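Local coordinates for protein probable molybdenum cofactor guanylyltransferase (Aquifex aeolicus, PDB 2E8B) that probably transfers a GMP moiety from GTP to the molybdenum-molybdopterin cofactor, with magnesium as its metal, to give the guanine dinucleotide form of the cofactor, at residues Thr16-Ala21 and Tyr58-Asp63; Val100-Gly105 and His135-Val140; Lys40-Arg45 and Asp106-Lys111. All blocks are in the same frame, centred on the assembly; numbering follows the deposited sequence.

Contact 1. Residues Thr16-Ala21 and Tyr58-Asp63; sequences TCYVLA and YIVAKD
Tyr18 and Tyr58 sit next to each other on parallel strands and send their rings out on the same face of the sheet. Both hold CG anti to the carbonyl carbon, beside the backbone nitrogen, which lays the two rings alongside each other and pointing the same way. Their planes are only 20° apart, but the rings are slid so far that they barely overlap; Tyr18 CE2 comes to 3.7 Å from Tyr58 CD1. An edge-to-face contact with His94 also engages the Tyr58 ring.

Further along that face, Val60 turns its CG2 branch back toward both neighbours. Val60 CG2 lies 3.9 Å from Tyr18 CD2, while Val60 CB receives Leu20 CD2 at 3.7 Å. Helix 84-94 packs on this side, touching Tyr18 through Ala91 and Val60 through Thr90.

The other face carries Val19 and Ile59. The chi2 of Ile59, -67°, folds CD1 round so that it rests 3.7 Å from Val19 CB, and its other branch, CG2, meets Ala21 CB at 3.9 Å. Helix 32-51 lies over this layer, Ile43 reaching Val19 and Ala21, and Tyr47 reaching Ile59.

Four backbone bonds hold the strands in register: Tyr58 N to Cys17 O, Val19 N to Tyr58 O, Val60 N to Val19 O and Ala21 N to Val60 O. The second is nearly straight, at 176°.

Strand 16-22, helix 32-51 and strand 56-61 make up a beta-alpha-beta unit, the opening crossover of the Rossmann-like nucleotide-binding domain of GT-A nucleotidyltransferases. Leu20 and Ala21, at the C-terminal end of the first strand, are predicted to bind GTP.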
ATOM      1  N   THR A  16       4.834   3.041  10.958  1.00 18.38           N
ATOM      2  CA  THR A  16       5.138   1.912  10.087  1.00 18.62           C
ATOM      3  C   THR A  16       4.331   1.915   8.792  1.00 16.80           C
ATOM      4  O   THR A  16       3.187   2.369   8.754  1.00 16.58           O
ATOM      5  CB  THR A  16       4.914   0.576  10.826  1.00 18.95           C
ATOM      6  OG1 THR A  16       3.512   0.313  10.939  1.00 24.26           O
ATOM      7  CG2 THR A  16       5.505   0.648  12.227  1.00 19.75           C
ATOM      8  N   CYS A  17       4.946   1.406   7.730  1.00 16.25           N
ATOM      9  CA  CYS A  17       4.310   1.349   6.422  1.00 15.19           C
ATOM     10  C   CYS A  17       4.549   0.000   5.756  1.00 15.22           C
ATOM     11  O   CYS A  17       5.632  -0.580   5.868  1.00 15.21           O
ATOM     12  CB  CYS A  17       4.865   2.463   5.531  1.00 15.83           C
ATOM     13  SG  CYS A  17       4.252   2.529   3.819  1.00 15.89           S
ATOM     14  N   TYR A  18       3.532  -0.485   5.053  1.00 13.80           N
ATOM     15  CA  TYR A  18       3.617  -1.750   4.342  1.00 12.55           C
ATOM     16  C   TYR A  18       3.491  -1.480   2.856  1.00 12.26           C
ATOM     17  O   TYR A  18       2.503  -0.913   2.409  1.00 14.24           O
ATOM     18  CB  TYR A  18       2.499  -2.679   4.796  1.00 14.82           C
ATOM     19  CG  TYR A  18       2.689  -3.138   6.209  1.00 13.36           C
ATOM     20  CD1 TYR A  18       2.239  -2.362   7.269  1.00 15.56           C
ATOM     21  CD2 TYR A  18       3.385  -4.313   6.490  1.00 13.99           C
ATOM     22  CE1 TYR A  18       2.479  -2.734   8.580  1.00 14.68           C
ATOM     23  CE2 TYR A  18       3.632  -4.702   7.802  1.00 15.85           C
ATOM     24  CZ  TYR A  18       3.176  -3.903   8.841  1.00 16.13           C
ATOM     25  OH  TYR A  18       3.411  -4.265  10.138  1.00 16.63           O
ATOM     26  N   VAL A  19       4.516  -1.867   2.104  1.00 12.97           N
ATOM     27  CA  VAL A  19       4.525  -1.684   0.661  1.00 14.02           C
ATOM     28  C   VAL A  19       4.091  -3.010   0.058  1.00 14.66           C
ATOM     29  O   VAL A  19       4.758  -4.031   0.238  1.00 14.92           O
ATOM     30  CB  VAL A  19       5.935  -1.309   0.155  1.00 12.96           C
ATOM     31  CG1 VAL A  19       5.944  -1.237  -1.361  1.00 13.29           C
ATOM     32  CG2 VAL A  19       6.360   0.022   0.753  1.00 14.69           C
ATOM     33  N   LEU A  20       2.966  -2.992  -0.649  1.00 14.49           N
ATOM     34  CA  LEU A  20       2.415  -4.200  -1.253  1.00 15.03           C
ATOM     35  C   LEU A  20       3.055  -4.537  -2.596  1.00 16.01           C
ATOM     36  O   LEU A  20       2.900  -3.801  -3.566  1.00 17.73           O
ATOM     37  CB  LEU A  20       0.896  -4.052  -1.414  1.00 15.52           C
ATOM     38  CG  LEU A  20       0.148  -3.631  -0.147  1.00 18.34           C
ATOM     39  CD1 LEU A  20      -1.355  -3.606  -0.405  1.00 18.25           C
ATOM     40  CD2 LEU A  20       0.466  -4.605   0.978  1.00 17.77           C
ATOM     41  N   ALA A  21       3.763  -5.664  -2.641  1.00 17.36           N
ATOM     42  CA  ALA A  21       4.442  -6.110  -3.856  1.00 20.31           C
ATOM     43  C   ALA A  21       3.655  -7.140  -4.664  1.00 22.09           C
ATOM     44  O   ALA A  21       3.994  -7.410  -5.817  1.00 25.02           O
ATOM     45  CB  ALA A  21       5.809  -6.673  -3.504  1.00 16.14           C
ATOM     46  N   TYR A  58       7.963  -2.275   5.604  1.00 16.76           N
ATOM     47  CA  TYR A  58       8.027  -3.682   5.246  1.00 16.95           C
ATOM     48  C   TYR A  58       7.473  -3.892   3.851  1.00 15.63           C
ATOM     49  O   TYR A  58       6.624  -3.130   3.388  1.00 16.54           O
ATOM     50  CB  TYR A  58       7.210  -4.536   6.218  1.00 17.23           C
ATOM     51  CG  TYR A  58       7.594  -4.370   7.668  1.00 18.95           C
ATOM     52  CD1 TYR A  58       6.999  -3.388   8.454  1.00 21.29           C
ATOM     53  CD2 TYR A  58       8.567  -5.181   8.247  1.00 21.01           C
ATOM     54  CE1 TYR A  58       7.360  -3.215   9.782  1.00 23.09           C
ATOM     55  CE2 TYR A  58       8.940  -5.014   9.581  1.00 23.96           C
ATOM     56  CZ  TYR A  58       8.330  -4.028  10.339  1.00 23.71           C
ATOM     57  OH  TYR A  58       8.687  -3.841  11.655  1.00 23.80           O
ATOM     58  N   ILE A  59       7.973  -4.924   3.184  1.00 16.01           N
ATOM     59  CA  ILE A  59       7.501  -5.269   1.853  1.00 14.38           C
ATOM     60  C   ILE A  59       6.626  -6.502   2.026  1.00 15.37           C
ATOM     61  O   ILE A  59       7.046  -7.485   2.637  1.00 17.39           O
ATOM     62  CB  ILE A  59       8.666  -5.635   0.915  1.00 17.10           C
ATOM     63  CG1 ILE A  59       9.632  -4.456   0.786  1.00 15.83           C
ATOM     64  CG2 ILE A  59       8.118  -6.067  -0.435  1.00 16.51           C
ATOM     65  CD1 ILE A  59       9.053  -3.243   0.082  1.00 18.46           C
ATOM     66  N   VAL A  60       5.401  -6.445   1.520  1.00 13.37           N
ATOM     67  CA  VAL A  60       4.513  -7.592   1.613  1.00 14.21           C
ATOM     68  C   VAL A  60       4.602  -8.311   0.272  1.00 14.14           C
ATOM     69  O   VAL A  60       4.258  -7.744  -0.766  1.00 14.52           O
ATOM     70  CB  VAL A  60       3.056  -7.163   1.866  1.00 13.37           C
ATOM     71  CG1 VAL A  60       2.144  -8.384   1.813  1.00 15.17           C
ATOM     72  CG2 VAL A  60       2.940  -6.468   3.219  1.00 13.14           C
ATOM     73  N   ALA A  61       5.081  -9.551   0.291  1.00 13.95           N
ATOM     74  CA  ALA A  61       5.218 -10.321  -0.941  1.00 14.91           C
ATOM     75  C   ALA A  61       5.076 -11.816  -0.686  1.00 15.96           C
ATOM     76  O   ALA A  61       5.233 -12.275   0.444  1.00 16.88           O
ATOM     77  CB  ALA A  61       6.566 -10.034  -1.580  1.00 16.19           C
ATOM     78  N   LYS A  62       4.783 -12.570  -1.742  1.00 16.35           N
ATOM     79  CA  LYS A  62       4.624 -14.024  -1.632  1.00 17.28           C
ATOM     80  C   LYS A  62       5.961 -14.754  -1.759  1.00 18.38           C
ATOM     81  O   LYS A  62       6.070 -15.938  -1.423  1.00 18.59           O
ATOM     82  CB  LYS A  62       3.669 -14.548  -2.717  1.00 15.43           C
ATOM     83  CG  LYS A  62       2.248 -13.998  -2.657  1.00 18.91           C
ATOM     84  CD  LYS A  62       1.355 -14.713  -3.652  1.00 16.96           C
ATOM     85  CE  LYS A  62      -0.048 -14.123  -3.680  1.00 17.80           C
ATOM     86  NZ  LYS A  62      -0.755 -14.290  -2.376  1.00 15.67           N
ATOM     87  N   ASP A  63       6.978 -14.047  -2.246  1.00 19.06           N
ATOM     88  CA  ASP A  63       8.302 -14.637  -2.434  1.00 22.16           C
ATOM     89  C   ASP A  63       9.381 -13.702  -1.889  1.00 22.48           C
ATOM     90  O   ASP A  63       9.610 -12.621  -2.433  1.00 21.05           O
ATOM     91  CB  ASP A  63       8.540 -14.893  -3.925  1.00 23.45           C
ATOM     92  CG  ASP A  63       9.733 -15.791  -4.182  1.00 25.97           C
ATOM     93  OD1 ASP A  63      10.804 -15.548  -3.596  1.00 24.71           O
ATOM     94  OD2 ASP A  63       9.601 -16.739  -4.982  1.00 29.19           O
TER

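Contact 2. Residues Val100-Gly105 and His135-Val140; sequences VFVLSG and HTLVGV
Gly139 and Val102 exchange two backbone hydrogen bonds, each residue giving its N-H and accepting at its O. Val102 N reaches Gly139 O at 2.8 Å, approaching almost head-on to the oxygen, and Gly139 N returns to Val102 O at 3.1 Å in the plane of that carbonyl. A third bond, Ser104 N to Leu137 O, is 2.9 Å long but bent to 130° at the hydrogen. Leu137 O also lies 3.1 Å from Val102 O, a close approach of two acceptors that is no bond; CA-H groups attend both oxygens, Val138 CA at Val102 O and Leu103 CA at Leu137 O.

The pairing is antiparallel: here the parallel run of strands 74-76, 56-61, 16-22 and 99-104 in the Rossmann-like GT-A fold gives way to an antiparallel neighbour, the chain leading into strand 140-142. A type I turn from His135 to Val138 leads into and overlaps the pairing, closed by Val138 N to His135 O.

Phe101 holds CG anti to its backbone nitrogen (chi1 -154°), which brings one ring face over Gly139: O stands 3.5 Å above the ring plane, over its centre, and CA makes a CH-pi contact. Val140 crosses at about a right angle, its CG2 3.5 Å from Phe101 CD2. Ser104 packs CB against Leu137 CB, while its hydroxyl hydrogen-bonds Asp106 OD1, a carboxylate predicted to bind magnesium.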
ATOM      1  N   VAL A 100      -1.539   1.722  10.600  1.00 16.17           N
ATOM      2  CA  VAL A 100      -0.361   1.591   9.759  1.00 14.98           C
ATOM      3  C   VAL A 100      -0.642   2.103   8.356  1.00 14.81           C
ATOM      4  O   VAL A 100      -1.791   2.118   7.904  1.00 13.89           O
ATOM      5  CB  VAL A 100       0.112   0.115   9.672  1.00 15.71           C
ATOM      6  CG1 VAL A 100       0.423  -0.416  11.071  1.00 16.14           C
ATOM      7  CG2 VAL A 100      -0.947  -0.739   8.991  1.00 15.90           C
ATOM      8  N   PHE A 101       0.409   2.549   7.673  1.00 13.23           N
ATOM      9  CA  PHE A 101       0.239   3.040   6.319  1.00 12.88           C
ATOM     10  C   PHE A 101       0.353   1.875   5.344  1.00 13.92           C
ATOM     11  O   PHE A 101       1.090   0.911   5.585  1.00 14.63           O
ATOM     12  CB  PHE A 101       1.289   4.101   5.978  1.00 12.92           C
ATOM     13  CG  PHE A 101       0.836   5.058   4.917  1.00 12.38           C
ATOM     14  CD1 PHE A 101       0.996   4.755   3.572  1.00 15.36           C
ATOM     15  CD2 PHE A 101       0.180   6.237   5.265  1.00 14.39           C
ATOM     16  CE1 PHE A 101       0.503   5.608   2.583  1.00 14.25           C
ATOM     17  CE2 PHE A 101      -0.316   7.096   4.285  1.00 16.33           C
ATOM     18  CZ  PHE A 101      -0.154   6.777   2.938  1.00 12.91           C
ATOM     19  N   VAL A 102      -0.400   1.963   4.253  1.00 13.43           N
ATOM     20  CA  VAL A 102      -0.396   0.942   3.212  1.00 13.15           C
ATOM     21  C   VAL A 102      -0.107   1.676   1.915  1.00 13.89           C
ATOM     22  O   VAL A 102      -0.742   2.688   1.604  1.00 12.36           O
ATOM     23  CB  VAL A 102      -1.757   0.226   3.123  1.00 12.65           C
ATOM     24  CG1 VAL A 102      -1.770  -0.725   1.930  1.00 14.56           C
ATOM     25  CG2 VAL A 102      -2.015  -0.550   4.408  1.00 14.74           C
ATOM     26  N   LEU A 103       0.854   1.162   1.158  1.00 12.34           N
ATOM     27  CA  LEU A 103       1.272   1.808  -0.072  1.00 14.85           C
ATOM     28  C   LEU A 103       1.534   0.770  -1.155  1.00 13.96           C
ATOM     29  O   LEU A 103       2.373  -0.111  -0.985  1.00 15.45           O
ATOM     30  CB  LEU A 103       2.545   2.613   0.226  1.00 17.50           C
ATOM     31  CG  LEU A 103       3.139   3.619  -0.754  1.00 20.21           C
ATOM     32  CD1 LEU A 103       2.118   4.696  -1.091  1.00 16.81           C
ATOM     33  CD2 LEU A 103       4.375   4.252  -0.109  1.00 18.51           C
ATOM     34  N   SER A 104       0.806   0.867  -2.265  1.00 13.06           N
ATOM     35  CA  SER A 104       0.991  -0.065  -3.373  1.00 13.62           C
ATOM     36  C   SER A 104       2.393   0.121  -3.957  1.00 13.91           C
ATOM     37  O   SER A 104       2.886   1.245  -4.067  1.00 13.57           O
ATOM     38  CB  SER A 104      -0.065   0.192  -4.451  1.00 16.33           C
ATOM     39  OG  SER A 104       0.052  -0.749  -5.501  1.00 17.22           O
ATOM     40  N   GLY A 105       3.034  -0.981  -4.331  1.00 14.20           N
ATOM     41  CA  GLY A 105       4.373  -0.889  -4.886  1.00 15.79           C
ATOM     42  C   GLY A 105       4.463  -0.587  -6.373  1.00 16.86           C
ATOM     43  O   GLY A 105       5.551  -0.657  -6.946  1.00 17.00           O
ATOM     44  N   HIS A 135      -8.014   5.393  -4.285  1.00 12.88           N
ATOM     45  CA  HIS A 135      -6.803   4.612  -4.127  1.00 13.58           C
ATOM     46  C   HIS A 135      -6.821   3.807  -2.845  1.00 14.13           C
ATOM     47  O   HIS A 135      -6.288   4.224  -1.821  1.00 14.56           O
ATOM     48  CB  HIS A 135      -5.594   5.536  -4.189  1.00 14.20           C
ATOM     49  CG  HIS A 135      -5.510   6.288  -5.477  1.00 15.28           C
ATOM     50  ND1 HIS A 135      -6.116   7.511  -5.668  1.00 18.22           N
ATOM     51  CD2 HIS A 135      -4.986   5.936  -6.672  1.00 14.92           C
ATOM     52  CE1 HIS A 135      -5.971   7.877  -6.928  1.00 17.08           C
ATOM     53  NE2 HIS A 135      -5.290   6.938  -7.559  1.00 16.62           N
ATOM     54  N   THR A 136      -7.445   2.636  -2.932  1.00 13.40           N
ATOM     55  CA  THR A 136      -7.591   1.731  -1.804  1.00 13.09           C
ATOM     56  C   THR A 136      -6.278   1.304  -1.180  1.00 10.98           C
ATOM     57  O   THR A 136      -6.236   0.935  -0.005  1.00 12.38           O
ATOM     58  CB  THR A 136      -8.336   0.458  -2.217  1.00 12.54           C
ATOM     59  OG1 THR A 136      -7.612  -0.190  -3.268  1.00 14.49           O
ATOM     60  CG2 THR A 136      -9.737   0.791  -2.696  1.00 13.46           C
ATOM     61  N   LEU A 137      -5.204   1.356  -1.961  1.00 10.65           N
ATOM     62  CA  LEU A 137      -3.901   0.948  -1.450  1.00 11.24           C
ATOM     63  C   LEU A 137      -2.928   2.089  -1.176  1.00 12.81           C
ATOM     64  O   LEU A 137      -1.711   1.903  -1.241  1.00 13.78           O
ATOM     65  CB  LEU A 137      -3.263  -0.074  -2.394  1.00 13.52           C
ATOM     66  CG  LEU A 137      -4.144  -1.303  -2.671  1.00 13.97           C
ATOM     67  CD1 LEU A 137      -3.420  -2.267  -3.612  1.00 18.36           C
ATOM     68  CD2 LEU A 137      -4.482  -1.999  -1.360  1.00 17.60           C
ATOM     69  N   VAL A 138      -3.474   3.272  -0.898  1.00 10.83           N
ATOM     70  CA  VAL A 138      -2.676   4.440  -0.535  1.00 12.53           C
ATOM     71  C   VAL A 138      -3.424   5.092   0.620  1.00 11.96           C
ATOM     72  O   VAL A 138      -4.319   5.919   0.427  1.00 14.17           O
ATOM     73  CB  VAL A 138      -2.523   5.463  -1.688  1.00 10.80           C
ATOM     74  CG1 VAL A 138      -1.740   6.680  -1.195  1.00 14.89           C
ATOM     75  CG2 VAL A 138      -1.788   4.827  -2.868  1.00 11.43           C
ATOM     76  N   GLY A 139      -3.079   4.687   1.836  1.00 12.68           N
ATOM     77  CA  GLY A 139      -3.755   5.253   2.983  1.00 11.94           C
ATOM     78  C   GLY A 139      -3.365   4.624   4.299  1.00 14.40           C
ATOM     79  O   GLY A 139      -2.443   3.812   4.376  1.00 15.16           O
ATOM     80  N   VAL A 140      -4.086   5.011   5.344  1.00 12.94           N
ATOM     81  CA  VAL A 140      -3.842   4.494   6.676  1.00 13.26           C
ATOM     82  C   VAL A 140      -4.995   3.582   7.040  1.00 13.66           C
ATOM     83  O   VAL A 140      -6.162   3.962   6.911  1.00 14.08           O
ATOM     84  CB  VAL A 140      -3.746   5.633   7.711  1.00 12.34           C
ATOM     85  CG1 VAL A 140      -3.494   5.062   9.108  1.00 13.69           C
ATOM     86  CG2 VAL A 140      -2.615   6.576   7.325  1.00 13.68           C
TER

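Contact 3. Residues Lys40-Arg45 and Asp106-Lys111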
ATOM      1  N   LYS A  40      10.422  -3.162 -11.147  1.00 15.23           N
ATOM      2  CA  LYS A  40      11.346  -3.353 -10.034  1.00 16.70           C
ATOM      3  C   LYS A  40      11.908  -2.012  -9.577  1.00 16.33           C
ATOM      4  O   LYS A  40      12.085  -1.785  -8.385  1.00 16.34           O
ATOM      5  CB  LYS A  40      12.502  -4.271 -10.437  1.00 17.36           C
ATOM      6  CG  LYS A  40      12.096  -5.691 -10.771  1.00 19.17           C
ATOM      7  CD  LYS A  40      13.288  -6.459 -11.321  1.00 21.48           C
ATOM      8  CE  LYS A  40      12.853  -7.755 -11.991  1.00 22.29           C
ATOM      9  NZ  LYS A  40      14.007  -8.428 -12.653  1.00 22.16           N
ATOM     10  N   LYS A  41      12.198  -1.130 -10.531  1.00 17.50           N
ATOM     11  CA  LYS A  41      12.725   0.191 -10.206  1.00 18.76           C
ATOM     12  C   LYS A  41      11.624   0.991  -9.525  1.00 17.39           C
ATOM     13  O   LYS A  41      11.881   1.797  -8.628  1.00 18.08           O
ATOM     14  CB  LYS A  41      13.168   0.921 -11.477  1.00 20.51           C
ATOM     15  CG  LYS A  41      14.347   0.279 -12.185  1.00 25.20           C
ATOM     16  CD  LYS A  41      15.594   0.293 -11.316  1.00 27.67           C
ATOM     17  CE  LYS A  41      16.031   1.713 -10.972  1.00 30.41           C
ATOM     18  NZ  LYS A  41      17.331   1.734 -10.239  1.00 31.36           N
ATOM     19  N   VAL A  42      10.394   0.761  -9.967  1.00 16.66           N
ATOM     20  CA  VAL A  42       9.249   1.457  -9.402  1.00 15.50           C
ATOM     21  C   VAL A  42       9.055   1.112  -7.926  1.00 14.85           C
ATOM     22  O   VAL A  42       8.964   2.010  -7.088  1.00 14.24           O
ATOM     23  CB  VAL A  42       7.956   1.126 -10.183  1.00 14.92           C
ATOM     24  CG1 VAL A  42       6.744   1.708  -9.459  1.00 16.46           C
ATOM     25  CG2 VAL A  42       8.041   1.693 -11.597  1.00 16.86           C
ATOM     26  N   ILE A  43       9.008  -0.176  -7.588  1.00 14.36           N
ATOM     27  CA  ILE A  43       8.807  -0.532  -6.185  1.00 15.08           C
ATOM     28  C   ILE A  43       9.998  -0.091  -5.344  1.00 14.76           C
ATOM     29  O   ILE A  43       9.850   0.252  -4.167  1.00 13.40           O
ATOM     30  CB  ILE A  43       8.550  -2.052  -5.985  1.00 15.56           C
ATOM     31  CG1 ILE A  43       8.052  -2.294  -4.556  1.00 16.88           C
ATOM     32  CG2 ILE A  43       9.819  -2.853  -6.233  1.00 15.90           C
ATOM     33  CD1 ILE A  43       7.583  -3.714  -4.287  1.00 17.67           C
ATOM     34  N   GLU A  44      11.181  -0.092  -5.947  1.00 15.60           N
ATOM     35  CA  GLU A  44      12.377   0.345  -5.240  1.00 15.20           C
ATOM     36  C   GLU A  44      12.176   1.804  -4.841  1.00 14.98           C
ATOM     37  O   GLU A  44      12.460   2.197  -3.707  1.00 15.50           O
ATOM     38  CB  GLU A  44      13.601   0.218  -6.151  1.00 16.22           C
ATOM     39  CG  GLU A  44      14.923   0.559  -5.483  1.00 20.67           C
ATOM     40  CD  GLU A  44      16.102   0.411  -6.433  1.00 21.82           C
ATOM     41  OE1 GLU A  44      16.171   1.161  -7.426  1.00 27.51           O
ATOM     42  OE2 GLU A  44      16.958  -0.460  -6.187  1.00 26.71           O
ATOM     43  N   ARG A  45      11.671   2.605  -5.773  1.00 14.40           N
ATOM     44  CA  ARG A  45      11.431   4.015  -5.502  1.00 16.51           C
ATOM     45  C   ARG A  45      10.355   4.215  -4.439  1.00 16.02           C
ATOM     46  O   ARG A  45      10.490   5.077  -3.565  1.00 16.25           O
ATOM     47  CB  ARG A  45      11.026   4.749  -6.781  1.00 17.03           C
ATOM     48  CG  ARG A  45      12.116   4.803  -7.844  1.00 25.67           C
ATOM     49  CD  ARG A  45      11.929   6.003  -8.765  1.00 27.23           C
ATOM     50  NE  ARG A  45      10.735   5.902  -9.600  1.00 31.72           N
ATOM     51  CZ  ARG A  45      10.637   5.135 -10.684  1.00 32.51           C
ATOM     52  NH1 ARG A  45      11.667   4.394 -11.076  1.00 31.81           N
ATOM     53  NH2 ARG A  45       9.508   5.111 -11.378  1.00 34.16           N
ATOM     54  N   ASP A 106       3.344  -0.235  -7.000  1.00 15.05           N
ATOM     55  CA  ASP A 106       3.332   0.054  -8.436  1.00 15.20           C
ATOM     56  C   ASP A 106       3.024   1.511  -8.797  1.00 15.90           C
ATOM     57  O   ASP A 106       2.464   1.792  -9.857  1.00 19.36           O
ATOM     58  CB  ASP A 106       2.325  -0.868  -9.130  1.00 19.13           C
ATOM     59  CG  ASP A 106       0.900  -0.607  -8.691  1.00 23.20           C
ATOM     60  OD1 ASP A 106       0.703   0.235  -7.789  1.00 22.08           O
ATOM     61  OD2 ASP A 106      -0.021  -1.246  -9.244  1.00 26.97           O
ATOM     62  N   LEU A 107       3.407   2.437  -7.926  1.00 13.71           N
ATOM     63  CA  LEU A 107       3.167   3.863  -8.149  1.00 14.37           C
ATOM     64  C   LEU A 107       4.489   4.560  -8.467  1.00 14.30           C
ATOM     65  O   LEU A 107       5.180   5.052  -7.576  1.00 15.92           O
ATOM     66  CB  LEU A 107       2.513   4.458  -6.904  1.00 17.09           C
ATOM     67  CG  LEU A 107       1.166   3.780  -6.611  1.00 17.60           C
ATOM     68  CD1 LEU A 107       0.680   4.142  -5.216  1.00 17.55           C
ATOM     69  CD2 LEU A 107       0.146   4.191  -7.665  1.00 21.07           C
ATOM     70  N   PRO A 108       4.835   4.633  -9.763  1.00 13.63           N
ATOM     71  CA  PRO A 108       6.063   5.241 -10.279  1.00 15.86           C
ATOM     72  C   PRO A 108       6.322   6.711  -9.983  1.00 16.35           C
ATOM     73  O   PRO A 108       7.467   7.158 -10.041  1.00 19.98           O
ATOM     74  CB  PRO A 108       5.974   4.960 -11.776  1.00 14.82           C
ATOM     75  CG  PRO A 108       4.510   5.062 -12.037  1.00 16.51           C
ATOM     76  CD  PRO A 108       3.913   4.302 -10.865  1.00 14.01           C
ATOM     77  N   LEU A 109       5.274   7.463  -9.664  1.00 14.21           N
ATOM     78  CA  LEU A 109       5.434   8.887  -9.396  1.00 14.93           C
ATOM     79  C   LEU A 109       5.165   9.316  -7.953  1.00 15.41           C
ATOM     80  O   LEU A 109       5.115  10.513  -7.659  1.00 14.52           O
ATOM     81  CB  LEU A 109       4.538   9.681 -10.347  1.00 14.80           C
ATOM     82  CG  LEU A 109       4.928   9.510 -11.817  1.00 17.21           C
ATOM     83  CD1 LEU A 109       3.873  10.132 -12.711  1.00 21.30           C
ATOM     84  CD2 LEU A 109       6.288  10.148 -12.059  1.00 21.66           C
ATOM     85  N   MET A 110       5.013   8.352  -7.053  1.00 16.08           N
ATOM     86  CA  MET A 110       4.749   8.674  -5.652  1.00 15.54           C
ATOM     87  C   MET A 110       5.815   9.589  -5.057  1.00 16.42           C
ATOM     88  O   MET A 110       7.008   9.461  -5.346  1.00 16.17           O
ATOM     89  CB  MET A 110       4.636   7.389  -4.815  1.00 16.00           C
ATOM     90  CG  MET A 110       4.296   7.599  -3.333  1.00 13.59           C
ATOM     91  SD  MET A 110       2.754   8.531  -2.989  1.00  8.77           S
ATOM     92  CE  MET A 110       1.545   7.550  -3.887  1.00 15.51           C
ATOM     93  N   LYS A 111       5.360  10.534  -4.246  1.00 16.48           N
ATOM     94  CA  LYS A 111       6.238  11.482  -3.575  1.00 18.63           C
ATOM     95  C   LYS A 111       5.871  11.498  -2.105  1.00 17.59           C
ATOM     96  O   LYS A 111       4.724  11.261  -1.740  1.00 15.98           O
ATOM     97  CB  LYS A 111       6.071  12.891  -4.146  1.00 22.56           C
ATOM     98  CG  LYS A 111       6.841  13.142  -5.424  1.00 28.65           C
ATOM     99  CD  LYS A 111       7.019  14.635  -5.659  1.00 33.35           C
ATOM    100  CE  LYS A 111       8.013  14.893  -6.786  1.00 35.77           C
ATOM    101  NZ  LYS A 111       8.332  16.340  -6.945  1.00 36.88           N
TER
HETATM  102  O   HOH W   1       7.948   6.768  -4.808  1.00 25.08           O
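Arg45 reaches from helix 32-51 to the loop after strand 99-104 and hydrogen-bonds the backbone oxygen of Pro108. Its chain starts at CB with CG anti to the carbonyl carbon (chi1 -65°). CB, CG and CD run outward alongside the helix without touching the loop, and a bend at chi3, -67°, then turns NE toward it and swings the guanidinium back beside the helix, with Val42 CA over one face, toward its rim. NE is the first atom to draw near, 3.5 Å from Pro108 O; CZ follows slightly farther off. At the tip, NH2 gives its hydrogen to Pro108 O at 3.2 Å, with 163° at the hydrogen. The oxygen takes it on a lone pair, in the carbonyl plane, and lies close to the guanidinium plane as well, so the two flat groups meet through their edges. NH2 also touches Pro108 CB, at 3.6 Å. The other terminal nitrogen, NH1, is near Lys38 NZ, a proximity of like charges.

Val42 fills the apolar side of the contact. Both methyls lie against one side of the proline: Val42 CG1 lies 3.5 Å from Pro108 N and rests on the Asp106-Leu107 peptide too, and Val42 CG2 is 3.9 Å from Pro108 CB. At the end of the contact a water oxygen lies 2.9 Å from Met110 O and makes a weaker, longer link to Arg45 O, though more acceptors compete for its protons than it has.

Pro108 is the second residue of a type I turn running from Leu107 to Met110, between Asp106 and helix 112-120. Asp106 is predicted to bind both GTP and magnesium, consistent with the metal-binding aspartate that follows a core strand in GT-A nucleotidyltransferases.

How the contacts relate
All three contacts belong to the one nucleotidyltransferase domain. Contacts 1 and 2 have centres 11 Å apart and share a sheet, since strands 16-22 and 99-104 are neighbours in it; Tyr18 N to Phe101 O and Leu20 O to Gly105 N are probable hydrogen bonds between them. Contact 3 lies 13 Å from each. Its helix 32-51 joins the two strands of contact 1, and its loop continues directly from strand 99-104 of contact 2. In sequence, contact 1 closes before contact 2 opens, whereas contact 3 alternates with both. Ile43 CB packs on Gly105 O and Val138 on Leu107, bringing contact 3 against the strand end that leads to Asp106.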